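Local structure of hypothetical protein (Rhodococcus sp., 2NS0) at residues 24-27 / 28-31. The protein is of unknown function but may be an S-adenosylmethionine tRNA ribosyltransferase. Sequence-based numbering, arbitrary orientation.
Sequences SICP and SDVA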
loop_
_atom_site.group_PDB
_atom_site.type_symbol
_atom_site.label_atom_id
_atom_site.label_comp_id
_atom_site.label_asym_id
_atom_site.label_seq_id
_atom_site.Cartn_x
_atom_site.Cartn_y
_atom_site.Cartn_z
ATOM N N SER A 24 4.162 -3.801 -8.692
ATOM C CA SER A 24 3.929 -3.259 -7.386
ATOM C C SER A 24 3.621 -1.766 -7.497
ATOM O O SER A 24 3.752 -1.169 -8.573
ATOM C CB SER A 24 5.130 -3.503 -6.482
ATOM O OG SER A 24 6.200 -2.674 -6.883
ATOM N N ILE A 25 3.156 -1.202 -6.368
ATOM C CA ILE A 25 2.840 0.201 -6.218
ATOM C C ILE A 25 3.598 0.662 -5.012
ATOM O O ILE A 25 4.157 -0.148 -4.286
ATOM C CB ILE A 25 1.290 0.500 -6.039
ATOM C CG1 ILE A 25 0.710 -0.171 -4.777
ATOM C CG2 ILE A 25 0.513 0.146 -7.336
ATOM C CD1 ILE A 25 -0.735 0.226 -4.455
ATOM N N CYS A 26 3.626 1.970 -4.815
ATOM C CA CYS A 26 4.245 2.537 -3.626
ATOM C C CYS A 26 3.155 3.324 -2.898
ATOM O O CYS A 26 2.074 3.611 -3.470
ATOM C CB CYS A 26 5.433 3.439 -4.013
ATOM S SG CYS A 26 4.989 4.774 -5.139
ATOM N N PRO A 27 3.394 3.632 -1.621
ATOM C CA PRO A 27 2.410 4.391 -0.828
ATOM C C PRO A 27 1.984 5.730 -1.477
ATOM O O PRO A 27 0.818 6.082 -1.432
ATOM C CB PRO A 27 3.150 4.662 0.500
ATOM C CG PRO A 27 4.151 3.561 0.607
ATOM C CD PRO A 27 4.571 3.223 -0.833
ATOM N N SER A 28 2.906 6.458 -2.096
ATOM C CA SER A 28 2.509 7.697 -2.767
ATOM C C SER A 28 1.515 7.487 -3.920
ATOM O O SER A 28 0.732 8.378 -4.189
ATOM C CB SER A 28 3.718 8.574 -3.180
ATOM O OG SER A 28 4.409 8.106 -4.352
ATOM N N ASP A 29 1.536 6.330 -4.585
ATOM C CA ASP A 29 0.553 6.031 -5.638
ATOM C C ASP A 29 -0.866 6.012 -5.031
ATOM O O ASP A 29 -1.812 6.518 -5.637
ATOM C CB ASP A 29 0.793 4.640 -6.264
ATOM C CG ASP A 29 2.032 4.572 -7.176
ATOM O OD1 ASP A 29 2.492 5.592 -7.747
ATOM O OD2 ASP A 29 2.535 3.453 -7.344
ATOM N N VAL A 30 -1.015 5.379 -3.863
ATOM C CA VAL A 30 -2.276 5.364 -3.113
ATOM C C VAL A 30 -2.651 6.784 -2.639
ATOM O O VAL A 30 -3.749 7.250 -2.883
ATOM C CB VAL A 30 -2.185 4.385 -1.877
ATOM C CG1 VAL A 30 -3.592 4.130 -1.242
ATOM C CG2 VAL A 30 -1.536 3.086 -2.255
ATOM N N ALA A 31 -1.754 7.465 -1.921
ATOM C CA ALA A 31 -2.046 8.798 -1.393
ATOM C C ALA A 31 -2.473 9.761 -2.512
ATOM O O ALA A 31 -3.410 10.518 -2.311
ATOM C CB ALA A 31 -0.880 9.347 -0.628
#
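The N-terminal end of helix 27-34 is closed here by its own first turn, with Cys26 at the N-cap and Asp29 three residues on reaching back to it. The backbone N of Cys26 donates to Asp29 OD2 at 3.1 Å, a nearly straight bond (163° at the hydrogen) that meets the carboxylate from above its plane. With CG anti to the carbonyl carbon (chi1 -73°), the carboxylate turns back toward the N-cap and presents a face to Cys26. In return Asp29 N donates to Cys26 O at 3.0 Å, bent to 131° at the hydrogen. The first regular helical bond follows, Ala31 N to Pro27 O at 3.0 Å. Cys26 SG sits over that same carboxylate face, 3.6 Å from Asp29 CG, and also touches Ser28 OG at 3.5 Å. Replacing Asp29 by an alanine is likely to leave the Cys26 amide without its acceptor and take away the carboxylate beneath SG. On the buried side, Ile25 CD1 touches Val30 CG2 at 3.7 Å, the two side chains crossing at about a right angle. Both also pack on helix 5-18, while Pro27 and Val30 meet Val46 of helix 43-55. Asp29 OD2 taking the Cys26 amide is one half of a capping box; the other is missing, because Asp29 N goes to a backbone carbonyl. A helix so capped, entered from Ile25, which is backbone-bonded to Ile79 of strand 78-81, is consistent with a winged-helix domain.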